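Local coordinates for protein xyloglucan-specific endo-beta-1,4-glucanase (PDB 4W88) that hydrolyses internal beta-1,4-glucosidic bonds in the backbone of xyloglucan, a plant cell-wall polysaccharide, as a member of glycoside hydrolase family 5, at residues T42-D48 with Y90-M96; D52-N56 with D333-N337; N174-I178 with L193-T197; Y238-N242 with D282-W286. The protein carries 1 engineered substitution. All blocks are in the same frame, centred on the assembly; numbering follows the deposited sequence.

Contact 1 of 4, residues T42-D48 with Y90-M96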
loop_
_atom_site.group_PDB
_atom_site.type_symbol
_atom_site.label_atom_id
_atom_site.label_comp_id
_atom_site.label_asym_id
_atom_site.label_seq_id
_atom_site.Cartn_x
_atom_site.Cartn_y
_atom_site.Cartn_z
ATOM N N THR A 42 7.007 -4.952 -16.431
ATOM C CA THR A 42 7.398 -5.878 -15.359
ATOM C C THR A 42 7.588 -7.268 -15.969
ATOM O O THR A 42 6.818 -7.709 -16.896
ATOM C CB THR A 42 6.299 -5.883 -14.283
ATOM O OG1 THR A 42 6.028 -4.533 -13.895
ATOM C CG2 THR A 42 6.742 -6.605 -13.068
ATOM N N THR A 43 8.589 -7.955 -15.452
ATOM C CA THR A 43 8.881 -9.321 -15.887
ATOM C C THR A 43 8.958 -10.274 -14.662
ATOM O O THR A 43 9.083 -9.814 -13.501
ATOM C CB THR A 43 10.228 -9.393 -16.545
ATOM O OG1 THR A 43 11.214 -8.983 -15.577
ATOM C CG2 THR A 43 10.260 -8.544 -17.776
ATOM N N GLN A 44 8.853 -11.586 -14.925
ATOM C CA GLN A 44 9.082 -12.591 -13.899
ATOM C C GLN A 44 10.442 -12.367 -13.169
ATOM O O GLN A 44 10.523 -12.470 -11.963
ATOM C CB GLN A 44 8.986 -13.999 -14.483
ATOM C CG GLN A 44 9.142 -15.130 -13.481
ATOM C CD GLN A 44 7.972 -15.255 -12.587
ATOM O OE1 GLN A 44 6.873 -15.612 -13.035
ATOM N NE2 GLN A 44 8.164 -14.972 -11.346
ATOM N N GLU A 45 11.471 -12.000 -13.941
ATOM C CA GLU A 45 12.791 -11.797 -13.433
ATOM C C GLU A 45 12.856 -10.618 -12.458
ATOM O O GLU A 45 13.580 -10.679 -11.437
ATOM C CB GLU A 45 13.807 -11.574 -14.551
ATOM C CG GLU A 45 14.065 -12.809 -15.416
ATOM C CD GLU A 45 13.145 -12.957 -16.619
ATOM O OE1 GLU A 45 12.054 -12.327 -16.703
ATOM O OE2 GLU A 45 13.504 -13.734 -17.551
ATOM N N ILE A 46 12.154 -9.523 -12.771
ATOM C CA ILE A 46 12.125 -8.390 -11.839
ATOM C C ILE A 46 11.565 -8.869 -10.477
ATOM O O ILE A 46 12.100 -8.579 -9.411
ATOM C CB ILE A 46 11.313 -7.223 -12.455
ATOM C CG1 ILE A 46 12.189 -6.530 -13.525
ATOM C CG2 ILE A 46 10.925 -6.236 -11.384
ATOM C CD1 ILE A 46 11.474 -5.603 -14.458
ATOM N N VAL A 47 10.428 -9.552 -10.517
ATOM C CA VAL A 47 9.770 -10.022 -9.307
ATOM C C VAL A 47 10.675 -11.023 -8.580
ATOM O O VAL A 47 10.803 -10.967 -7.339
ATOM C CB VAL A 47 8.348 -10.548 -9.631
ATOM C CG1 VAL A 47 7.700 -11.233 -8.444
ATOM C CG2 VAL A 47 7.458 -9.404 -10.134
ATOM N N ASP A 48 11.291 -11.948 -9.324
ATOM C CA ASP A 48 12.247 -12.893 -8.738
ATOM C C ASP A 48 13.342 -12.207 -7.944
ATOM O O ASP A 48 13.744 -12.613 -6.854
ATOM C CB ASP A 48 12.959 -13.751 -9.784
ATOM C CG ASP A 48 12.106 -14.686 -10.567
ATOM O OD1 ASP A 48 10.939 -15.001 -10.209
ATOM O OD2 ASP A 48 12.669 -15.110 -11.648
ATOM N N TYR A 90 3.305 -13.540 -11.482
ATOM C CA TYR A 90 4.762 -13.557 -11.238
ATOM C C TYR A 90 5.101 -13.824 -9.744
ATOM O O TYR A 90 5.980 -14.653 -9.413
ATOM C CB TYR A 90 5.436 -12.285 -11.637
ATOM C CG TYR A 90 5.364 -11.856 -13.094
ATOM C CD1 TYR A 90 5.387 -12.774 -14.130
ATOM C CD2 TYR A 90 5.351 -10.524 -13.413
ATOM C CE1 TYR A 90 5.310 -12.370 -15.456
ATOM C CE2 TYR A 90 5.291 -10.117 -14.737
ATOM C CZ TYR A 90 5.215 -11.002 -15.741
ATOM O OH TYR A 90 5.151 -10.562 -17.034
ATOM N N ALA A 91 4.345 -13.178 -8.865
ATOM C CA ALA A 91 4.532 -13.313 -7.452
ATOM C C ALA A 91 4.053 -14.677 -6.944
ATOM O O ALA A 91 4.704 -15.315 -6.092
ATOM C CB ALA A 91 3.887 -12.193 -6.695
ATOM N N VAL A 92 2.897 -15.090 -7.387
ATOM C CA VAL A 92 2.348 -16.467 -7.052
ATOM C C VAL A 92 3.350 -17.560 -7.430
ATOM O O VAL A 92 3.559 -18.485 -6.668
ATOM C CB VAL A 92 0.967 -16.739 -7.691
ATOM C CG1 VAL A 92 0.477 -18.152 -7.386
ATOM C CG2 VAL A 92 -0.088 -15.703 -7.218
ATOM N N ASN A 93 3.994 -17.400 -8.573
ATOM C CA ASN A 93 4.984 -18.375 -9.057
ATOM C C ASN A 93 6.151 -18.562 -8.122
ATOM O O ASN A 93 6.818 -19.573 -8.168
ATOM C CB ASN A 93 5.519 -18.010 -10.451
ATOM C CG ASN A 93 4.486 -18.214 -11.548
ATOM O OD1 ASN A 93 3.532 -18.973 -11.417
ATOM N ND2 ASN A 93 4.687 -17.507 -12.653
ATOM N N ASP A 94 6.399 -17.540 -7.330
ATOM C CA ASP A 94 7.501 -17.513 -6.392
ATOM C C ASP A 94 7.073 -17.717 -4.932
ATOM O O ASP A 94 7.879 -17.590 -3.994
ATOM C CB ASP A 94 8.307 -16.209 -6.514
ATOM C CG ASP A 94 9.015 -16.026 -7.863
ATOM O OD1 ASP A 94 8.864 -16.865 -8.748
ATOM O OD2 ASP A 94 9.753 -14.966 -8.000
ATOM N N GLY A 95 5.817 -17.977 -4.723
ATOM C CA GLY A 95 5.296 -18.257 -3.373
ATOM C C GLY A 95 5.243 -17.073 -2.437
ATOM O O GLY A 95 5.303 -17.203 -1.184
HETATM N N MSE A 96 5.115 -15.907 -3.039
HETATM C CA MSE A 96 5.163 -14.623 -2.302
HETATM C C MSE A 96 3.815 -14.269 -1.690
HETATM O O MSE A 96 2.761 -14.738 -2.147
HETATM C CB MSE A 96 5.598 -13.500 -3.239
HETATM C CG MSE A 96 7.013 -13.697 -3.729
HETATM SE SE MSE A 96 7.516 -12.324 -5.030
HETATM C CE MSE A 96 8.001 -10.905 -3.823
HETATM O O HOH W 1 6.987 -9.173 -19.261
#

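Contact 2 of 4, residues D52-N56 with D333-N337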
loop_
_atom_site.group_PDB
_atom_site.type_symbol
_atom_site.label_atom_id
_atom_site.label_comp_id
_atom_site.label_asym_id
_atom_site.label_seq_id
_atom_site.Cartn_x
_atom_site.Cartn_y
_atom_site.Cartn_z
ATOM N N ASP A 52 14.250 -12.743 -4.125
ATOM C CA ASP A 52 15.542 -13.364 -3.801
ATOM C C ASP A 52 16.348 -12.553 -2.791
ATOM O O ASP A 52 17.174 -13.114 -2.015
ATOM C CB ASP A 52 16.362 -13.546 -5.073
ATOM C CG ASP A 52 15.816 -14.630 -6.017
ATOM O OD1 ASP A 52 15.032 -15.532 -5.597
ATOM O OD2 ASP A 52 16.288 -14.577 -7.211
ATOM N N ARG A 53 16.111 -11.233 -2.780
ATOM C CA ARG A 53 16.934 -10.339 -1.907
ATOM C C ARG A 53 16.390 -10.452 -0.518
ATOM O O ARG A 53 17.012 -10.003 0.433
ATOM C CB ARG A 53 16.849 -8.879 -2.407
ATOM C CG ARG A 53 17.863 -7.887 -1.843
ATOM C CD ARG A 53 19.315 -8.253 -2.220
ATOM N NE ARG A 53 20.211 -7.131 -2.071
ATOM C CZ ARG A 53 20.755 -6.781 -0.953
ATOM N NH1 ARG A 53 20.522 -7.432 0.174
ATOM N NH2 ARG A 53 21.478 -5.698 -0.935
ATOM N N GLY A 54 15.171 -10.982 -0.359
ATOM C CA GLY A 54 14.566 -11.047 0.953
ATOM C C GLY A 54 13.213 -10.379 1.157
ATOM O O GLY A 54 12.630 -10.453 2.246
ATOM N N PHE A 55 12.745 -9.677 0.129
ATOM C CA PHE A 55 11.408 -9.095 0.171
ATOM C C PHE A 55 10.465 -10.162 -0.323
ATOM O O PHE A 55 10.231 -10.301 -1.536
ATOM C CB PHE A 55 11.312 -7.884 -0.725
ATOM C CG PHE A 55 12.206 -6.713 -0.343
ATOM C CD1 PHE A 55 11.793 -5.747 0.590
ATOM C CD2 PHE A 55 13.375 -6.482 -1.041
ATOM C CE1 PHE A 55 12.577 -4.630 0.809
ATOM C CE2 PHE A 55 14.147 -5.356 -0.811
ATOM C CZ PHE A 55 13.774 -4.453 0.137
ATOM N N ASN A 56 9.924 -10.938 0.622
ATOM C CA ASN A 56 9.056 -12.074 0.217
ATOM C C ASN A 56 7.567 -11.696 0.092
ATOM O O ASN A 56 6.696 -12.556 -0.028
ATOM C CB ASN A 56 9.215 -13.309 1.114
ATOM C CG ASN A 56 8.729 -13.079 2.512
ATOM O OD1 ASN A 56 8.862 -11.988 3.075
ATOM N ND2 ASN A 56 8.115 -14.122 3.074
ATOM N N ASP A 333 20.197 -3.915 2.436
ATOM C CA ASP A 333 20.588 -4.867 3.461
ATOM C C ASP A 333 19.857 -4.494 4.795
ATOM O O ASP A 333 19.374 -5.359 5.538
ATOM C CB ASP A 333 22.081 -4.762 3.726
ATOM C CG ASP A 333 22.973 -5.478 2.709
ATOM O OD1 ASP A 333 22.484 -6.174 1.824
ATOM O OD2 ASP A 333 24.219 -5.269 2.751
ATOM N N ALA A 334 19.819 -3.187 5.122
ATOM C CA ALA A 334 19.194 -2.788 6.390
ATOM C C ALA A 334 17.699 -3.181 6.451
ATOM O O ALA A 334 17.130 -3.584 7.480
ATOM C CB ALA A 334 19.347 -1.295 6.564
ATOM N N TYR A 335 17.056 -3.133 5.289
ATOM C CA TYR A 335 15.645 -3.534 5.213
ATOM C C TYR A 335 15.497 -5.041 5.332
ATOM O O TYR A 335 14.796 -5.532 6.195
ATOM C CB TYR A 335 15.030 -3.105 3.872
ATOM C CG TYR A 335 14.597 -1.622 3.782
ATOM C CD1 TYR A 335 13.802 -1.041 4.773
ATOM C CD2 TYR A 335 14.935 -0.837 2.651
ATOM C CE1 TYR A 335 13.413 0.281 4.688
ATOM C CE2 TYR A 335 14.525 0.501 2.556
ATOM C CZ TYR A 335 13.728 1.038 3.552
ATOM O OH TYR A 335 13.307 2.357 3.506
ATOM N N VAL A 336 16.154 -5.763 4.438
ATOM C CA VAL A 336 15.900 -7.184 4.420
ATOM C C VAL A 336 16.420 -7.944 5.669
ATOM O O VAL A 336 15.931 -9.059 5.982
ATOM C CB VAL A 336 16.347 -7.844 3.105
ATOM C CG1 VAL A 336 15.638 -7.227 1.898
ATOM C CG2 VAL A 336 17.828 -7.727 2.867
ATOM N N ASN A 337 17.438 -7.367 6.313
ATOM C CA ASN A 337 18.010 -7.968 7.478
ATOM C C ASN A 337 17.510 -7.359 8.748
ATOM O O ASN A 337 18.092 -7.540 9.815
ATOM C CB ASN A 337 19.548 -7.922 7.442
ATOM C CG ASN A 337 20.123 -8.640 6.244
ATOM O OD1 ASN A 337 20.990 -8.165 5.585
ATOM N ND2 ASN A 337 19.715 -9.802 6.046
#

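Contact 3 of 4, residues N174-I178 with L193-T197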
loop_
_atom_site.group_PDB
_atom_site.type_symbol
_atom_site.label_atom_id
_atom_site.label_comp_id
_atom_site.label_asym_id
_atom_site.label_seq_id
_atom_site.Cartn_x
_atom_site.Cartn_y
_atom_site.Cartn_z
ATOM N N ASN A 174 -15.090 1.388 3.278
ATOM C CA ASN A 174 -14.398 0.155 3.761
ATOM C C ASN A 174 -15.431 -1.001 3.782
ATOM O O ASN A 174 -15.129 -2.129 3.384
ATOM C CB ASN A 174 -13.762 0.351 5.150
ATOM C CG ASN A 174 -12.449 1.107 5.099
ATOM O OD1 ASN A 174 -11.724 1.090 4.074
ATOM N ND2 ASN A 174 -12.128 1.785 6.197
ATOM N N LYS A 175 -16.634 -0.722 4.304
ATOM C CA LYS A 175 -17.694 -1.744 4.391
ATOM C C LYS A 175 -18.131 -2.211 3.041
ATOM O O LYS A 175 -18.398 -3.391 2.854
ATOM C CB LYS A 175 -18.973 -1.291 5.155
ATOM C CG LYS A 175 -18.732 -0.842 6.492
ATOM C CD LYS A 175 -20.006 -0.861 7.323
ATOM C CE LYS A 175 -19.953 0.369 8.195
ATOM N NZ LYS A 175 -20.913 0.372 9.324
ATOM N N ALA A 176 -18.206 -1.285 2.099
ATOM C CA ALA A 176 -18.678 -1.603 0.754
ATOM C C ALA A 176 -17.693 -2.568 0.071
ATOM O O ALA A 176 -18.060 -3.490 -0.624
ATOM C CB ALA A 176 -18.815 -0.360 -0.049
ATOM N N PHE A 177 -16.410 -2.283 0.284
ATOM C CA PHE A 177 -15.325 -3.045 -0.239
ATOM C C PHE A 177 -15.374 -4.485 0.320
ATOM O O PHE A 177 -15.359 -5.465 -0.410
ATOM C CB PHE A 177 -13.988 -2.370 0.138
ATOM C CG PHE A 177 -12.789 -3.286 0.189
ATOM C CD1 PHE A 177 -12.341 -4.027 -0.907
ATOM C CD2 PHE A 177 -12.036 -3.318 1.344
ATOM C CE1 PHE A 177 -11.190 -4.796 -0.816
ATOM C CE2 PHE A 177 -10.879 -4.093 1.441
ATOM C CZ PHE A 177 -10.434 -4.788 0.346
ATOM N N ILE A 178 -15.471 -4.602 1.639
ATOM C CA ILE A 178 -15.540 -5.920 2.274
ATOM C C ILE A 178 -16.760 -6.666 1.803
ATOM O O ILE A 178 -16.641 -7.850 1.436
ATOM C CB ILE A 178 -15.620 -5.801 3.823
ATOM C CG1 ILE A 178 -14.262 -5.275 4.334
ATOM C CG2 ILE A 178 -16.005 -7.136 4.503
ATOM C CD1 ILE A 178 -14.320 -4.732 5.779
ATOM N N LEU A 193 -8.571 -8.909 3.988
ATOM C CA LEU A 193 -8.953 -7.682 3.370
ATOM C C LEU A 193 -8.435 -6.511 4.176
ATOM O O LEU A 193 -8.654 -6.471 5.374
ATOM C CB LEU A 193 -10.456 -7.571 3.197
ATOM C CG LEU A 193 -11.124 -8.728 2.482
ATOM C CD1 LEU A 193 -12.616 -8.547 2.295
ATOM C CD2 LEU A 193 -10.511 -9.035 1.115
ATOM N N ILE A 194 -7.806 -5.550 3.508
ATOM C CA ILE A 194 -7.006 -4.555 4.184
ATOM C C ILE A 194 -7.703 -3.206 3.941
ATOM O O ILE A 194 -7.702 -2.658 2.826
ATOM C CB ILE A 194 -5.542 -4.520 3.677
ATOM C CG1 ILE A 194 -4.868 -5.888 3.800
ATOM C CG2 ILE A 194 -4.729 -3.462 4.462
ATOM C CD1 ILE A 194 -3.479 -6.002 3.149
ATOM N N ILE A 195 -8.326 -2.720 4.998
ATOM C CA ILE A 195 -9.055 -1.485 4.971
ATOM C C ILE A 195 -8.073 -0.357 5.327
ATOM O O ILE A 195 -6.895 -0.604 5.649
ATOM C CB ILE A 195 -10.272 -1.524 5.931
ATOM C CG1 ILE A 195 -9.863 -1.632 7.396
ATOM C CG2 ILE A 195 -11.282 -2.576 5.485
ATOM C CD1 ILE A 195 -10.981 -1.329 8.395
ATOM N N CYS A 196 -8.541 0.887 5.356
ATOM C CA CYS A 196 -7.652 1.998 5.641
ATOM C C CYS A 196 -8.374 3.144 6.313
ATOM O O CYS A 196 -9.609 3.230 6.302
ATOM C CB CYS A 196 -6.970 2.501 4.344
ATOM S SG CYS A 196 -8.064 3.201 3.122
ATOM N N THR A 197 -7.571 4.049 6.890
ATOM C CA THR A 197 -8.038 5.328 7.317
ATOM C C THR A 197 -8.067 6.345 6.162
ATOM O O THR A 197 -7.495 6.129 5.096
ATOM C CB THR A 197 -7.084 5.883 8.376
ATOM O OG1 THR A 197 -5.783 5.838 7.805
ATOM C CG2 THR A 197 -7.140 5.103 9.715
#

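Contact 4 of 4, residues Y238-N242 with D282-W286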
loop_
_atom_site.group_PDB
_atom_site.type_symbol
_atom_site.label_atom_id
_atom_site.label_comp_id
_atom_site.label_asym_id
_atom_site.label_seq_id
_atom_site.Cartn_x
_atom_site.Cartn_y
_atom_site.Cartn_z
ATOM N N TYR A 238 15.573 17.496 6.112
ATOM C CA TYR A 238 16.968 17.274 6.470
ATOM C C TYR A 238 17.347 15.861 6.026
ATOM O O TYR A 238 16.468 15.005 5.787
ATOM C CB TYR A 238 17.144 17.458 7.995
ATOM C CG TYR A 238 16.171 16.702 8.828
ATOM C CD1 TYR A 238 14.938 17.244 9.216
ATOM C CD2 TYR A 238 16.468 15.439 9.251
ATOM C CE1 TYR A 238 14.036 16.521 10.005
ATOM C CE2 TYR A 238 15.571 14.709 10.039
ATOM C CZ TYR A 238 14.346 15.232 10.390
ATOM O OH TYR A 238 13.453 14.498 11.138
ATOM N N SER A 239 18.654 15.585 5.927
ATOM C CA SER A 239 19.170 14.310 5.540
ATOM C C SER A 239 19.949 13.559 6.576
ATOM O O SER A 239 20.442 12.458 6.295
ATOM C CB SER A 239 20.014 14.481 4.312
ATOM O OG SER A 239 21.240 15.186 4.606
ATOM N N VAL A 240 20.113 14.147 7.756
ATOM C CA VAL A 240 20.862 13.526 8.820
ATOM C C VAL A 240 19.933 12.770 9.745
ATOM O O VAL A 240 18.896 13.244 10.120
ATOM C CB VAL A 240 21.617 14.607 9.613
ATOM C CG1 VAL A 240 22.337 14.024 10.828
ATOM C CG2 VAL A 240 22.536 15.377 8.694
ATOM N N TRP A 241 20.366 11.598 10.174
ATOM C CA TRP A 241 19.634 10.806 11.136
ATOM C C TRP A 241 20.538 10.420 12.262
ATOM O O TRP A 241 21.391 9.496 12.128
ATOM C CB TRP A 241 18.949 9.570 10.507
ATOM C CG TRP A 241 18.000 8.975 11.468
ATOM C CD1 TRP A 241 18.240 7.975 12.370
ATOM C CD2 TRP A 241 16.692 9.454 11.743
ATOM N NE1 TRP A 241 17.128 7.777 13.175
ATOM C CE2 TRP A 241 16.156 8.662 12.785
ATOM C CE3 TRP A 241 15.918 10.479 11.199
ATOM C CZ2 TRP A 241 14.901 8.861 13.283
ATOM C CZ3 TRP A 241 14.632 10.634 11.663
ATOM C CH2 TRP A 241 14.149 9.875 12.725
ATOM N N ASN A 242 20.394 11.138 13.388
ATOM C CA ASN A 242 21.138 10.760 14.557
ATOM C C ASN A 242 20.332 10.241 15.712
ATOM O O ASN A 242 20.902 10.033 16.752
ATOM C CB ASN A 242 21.984 11.955 15.044
ATOM C CG ASN A 242 21.124 13.076 15.627
ATOM O OD1 ASN A 242 19.922 12.969 15.746
ATOM N ND2 ASN A 242 21.766 14.146 16.036
ATOM N N ASP A 282 22.779 7.585 7.019
ATOM C CA ASP A 282 21.632 8.099 7.745
ATOM C C ASP A 282 20.359 7.290 7.507
ATOM O O ASP A 282 19.604 7.006 8.444
ATOM C CB ASP A 282 21.374 9.574 7.356
ATOM C CG ASP A 282 22.554 10.433 7.648
ATOM O OD1 ASP A 282 22.736 10.757 8.835
ATOM O OD2 ASP A 282 23.325 10.755 6.731
ATOM N N ILE A 283 20.143 6.930 6.261
ATOM C CA ILE A 283 18.997 6.077 5.977
ATOM C C ILE A 283 19.111 4.712 6.683
ATOM O O ILE A 283 18.114 4.237 7.234
ATOM C CB ILE A 283 18.724 5.946 4.464
ATOM C CG1 ILE A 283 18.314 7.306 3.886
ATOM C CG2 ILE A 283 17.706 4.848 4.202
ATOM C CD1 ILE A 283 18.184 7.350 2.377
ATOM N N VAL A 284 20.298 4.075 6.637
ATOM C CA VAL A 284 20.486 2.869 7.421
ATOM C C VAL A 284 20.107 3.036 8.889
ATOM O O VAL A 284 19.441 2.152 9.471
ATOM C CB VAL A 284 21.921 2.330 7.232
ATOM C CG1 VAL A 284 22.213 1.152 8.184
ATOM C CG2 VAL A 284 22.124 1.935 5.736
ATOM N N ARG A 285 20.566 4.116 9.536
ATOM C CA ARG A 285 20.187 4.371 10.916
ATOM C C ARG A 285 18.678 4.591 11.108
ATOM O O ARG A 285 18.068 4.078 12.069
ATOM C CB ARG A 285 20.966 5.577 11.462
ATOM C CG ARG A 285 22.451 5.290 11.675
ATOM C CD ARG A 285 23.117 6.363 12.543
ATOM N NE ARG A 285 23.365 7.547 11.714
ATOM C CZ ARG A 285 24.421 7.733 10.929
ATOM N NH1 ARG A 285 25.372 6.846 10.844
ATOM N NH2 ARG A 285 24.516 8.831 10.207
ATOM N N TRP A 286 18.062 5.308 10.185
ATOM C CA TRP A 286 16.628 5.550 10.265
ATOM C C TRP A 286 15.860 4.225 10.180
ATOM O O TRP A 286 14.917 4.004 10.940
ATOM C CB TRP A 286 16.193 6.487 9.137
ATOM C CG TRP A 286 14.710 6.640 9.047
ATOM C CD1 TRP A 286 13.886 7.406 9.833
ATOM C CD2 TRP A 286 13.870 5.954 8.130
ATOM N NE1 TRP A 286 12.580 7.229 9.463
ATOM C CE2 TRP A 286 12.548 6.345 8.400
ATOM C CE3 TRP A 286 14.115 5.043 7.107
ATOM C CZ2 TRP A 286 11.457 5.812 7.690
ATOM C CZ3 TRP A 286 13.057 4.522 6.417
ATOM C CH2 TRP A 286 11.746 4.914 6.691
HETATM O O HOH W 2 23.333 13.474 5.439
#

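Contact 1 of 4, residues T42-D48 with Y90-M96
Q44 runs alongside Y90 in the opposite direction, its amide plane turned 78° from the ring. Its CB sits 3.8 Å from Y90 CD1. CG is anti to the backbone N (chi1 -177°), and the chain bends at chi2, which brings the amide over to the last turn of helix 78-92. There CD is 3.8 Å from Y90 O. OE1 accepts a nearly straight bond from N93 ND2 at 2.9 Å. NE2 donates to Y90 O at 2.9 Å and, within its own helix, to D48 OD1 at 3.0 Å. A leucine in place of Q44 would probably leave Y90 O without this donor, the N93 amide without its acceptor and D48 OD1 one donor poorer.

One face of the Y90 ring is covered by backbone: Q44 N lies above its centre and T43 C nearer the rim. Y90 OH bonds to R83. T43 caps helix 44-53 through OG1. G95, with positive phi, forms a Schellman motif. Outside the TIM barrel, helix 44-53 follows the first strand and helix 78-92 the second. V47 CG1 meets SE of the selenomethionine M96 at 3.6 Å, and V47 CG2 meets Y90 CB at 3.8 Å.

D48 OD1 and D94 OD2 are only 2.5 Å apart. Two carboxylates this close probably share a retained proton, so the pair is unlikely to carry its full double charge.

Contact 2 of 4, residues D52-N56 with D333-N337
D333 OD1 takes two bonds from one guanidinium. R53 NH1 donates to D333 OD1 at 2.9 Å and R53 NH2 donates to D333 OD1 at 3.0 Å, in an end-on salt bridge. The oxygen lies at the guanidinium edge, close to its plane. NH1 meets it nearly in line with its C-O bond, while NH2 comes from above the carboxylate plane. The two flat groups are turned 66° against each other. R53 also has D329 as a salt-bridge partner through NH2, and W326 as a cation-pi partner. A methionine in place of R53 would probably leave both D333 and D329 without their positive mate.

The segments cover the C-terminal ends of helix 44-53 and helix 329-336 and the residues just after them. These are the first helix between barrel strands and the helix that follows the last strand, so the contact helps close the ring of helices round this TIM barrel.

Beside the salt bridge, V336 packs between R53 and F55. Its CG2 stands 3.8 Å from R53 NH1. Its CG1 lies over one face of the F55 ring, 3.7 Å from the centroid, as a CH-pi contact. V336 CG1 is anti to its own carbonyl carbon (chi1 -59°), which aims it at that ring. F55 CZ also meets Y335 CB at 4.2 Å. G54 forms the Schellman motif that ends helix 44-53. It has a positive phi that suits glycine, and V336 CB lies close by; the CA atoms of G54 and V336 are 5.4 Å apart.

Contact 3 of 4, residues N174-I178 with L193-T197
N174, F177 and I178 of helix 164-182 pack on L193, I195 and C196 of strand 193-196. This is an alpha-beta unit of the TIM barrel: the helix runs down the outside and the chain returns in the fifth strand. The short helix and strand axes are 9.0 Å apart and nearly antiparallel, at 167°.

The polar part is one amide reading one residue of the strand. N174 ND2 donates to C196 O at 2.9 Å, almost straight and in the amide plane of N174. N174 OD1 accepts from C196 N in a weak bond of 3.4 Å. The two bonds together fix the rotation of the amide and satisfy the buried amide of N174 with the backbone of C196.

The apolar part lies further along the helix. I178 CD1 meets I195 CG2 at 3.7 Å, and L193 CD1 comes up to I178 CA at 3.9 Å. The same I195 CG2 stands at the edge of the F177 ring. F177 CG is anti to the backbone N (chi1 155°), which sends the ring across to the strand near L193 and I194. There its CE2 is 3.9 Å from L193 CB. W128 and F144 also touch this ring, so it sits between the fifth strand, the fourth strand and the helix before that strand. P213 and I218 touch I178 from the side of the sixth strand.

I195 crosses the N174 side chain at about a right angle, with its CB 3.5 Å from N174 CG.

Contact 4 of 4, residues Y238-N242 with D282-W286
Within 282-286, D282 is the first to meet the 238-242 loop. Its CB and CG both lie close to S239 O. Its OD1 accepts from W241 N at 2.8 Å, a nearly straight bond that arrives from above the carboxylate plane. R285 NH2 reaches the same OD1 from the opposite face, in a salt bridge one turn along the helix. D282 OD2 takes a water hydrogen bond, and this water also bonds S239 OG.

R285 holds the carbonyl of the same residue, W241. Its chain bends at chi3 (-78°), and NE donates to W241 O at 2.8 Å. The bond is nearly straight and lies in the guanidinium plane. W241 is thus held by its backbone N and O at once, by an acid and a base that also pair with each other. R285 CB packs on W241 CD1 at 3.7 Å.

W286 follows and packs against one face of the W241 indole. Its CA makes a CH-pi contact with the five-membered ring of W241, 3.7 Å from the centroid. Its own indole turns an edge to the face of W241, with planes at 85° and centroids of the W241 six-membered and W286 five-membered rings 4.8 Å apart. W286 CD1 leads this edge, 3.8 Å from W241 CZ3.

Both indole NH groups bond elsewhere: W241 NE1 to D289, W286 NE1 to T226 O. Helix 280-295 joins the seventh and eighth strands of the TIM barrel, and the 238-242 loop packs on it. F230 and I249 touch both indoles, so the pair is packed between helix 280-295, helix 228-231 and helix 246-261.

Contacts 1, 2 and 4 follow one another round the outside of the barrel. Contacts 1 and 2 share helix 44-53 and have centres 15 Å apart; they meet where M96 CE lies 3.3 Å from F55 O. Contacts 2 and 4 have centres 19 Å apart and meet at Y335 OH and W286 CZ3, 3.6 Å from each other. Contact 3 stands apart, on the other side of the chain's centre from contacts 2 and 4. None of the four touches the bound oligosaccharide. The side chain of W286 is about 11 Å from a bound glucose unit, and that of C196 about 12 Å. W286 also packs beside T231, close in sequence to pocket residues Y228 and Y232.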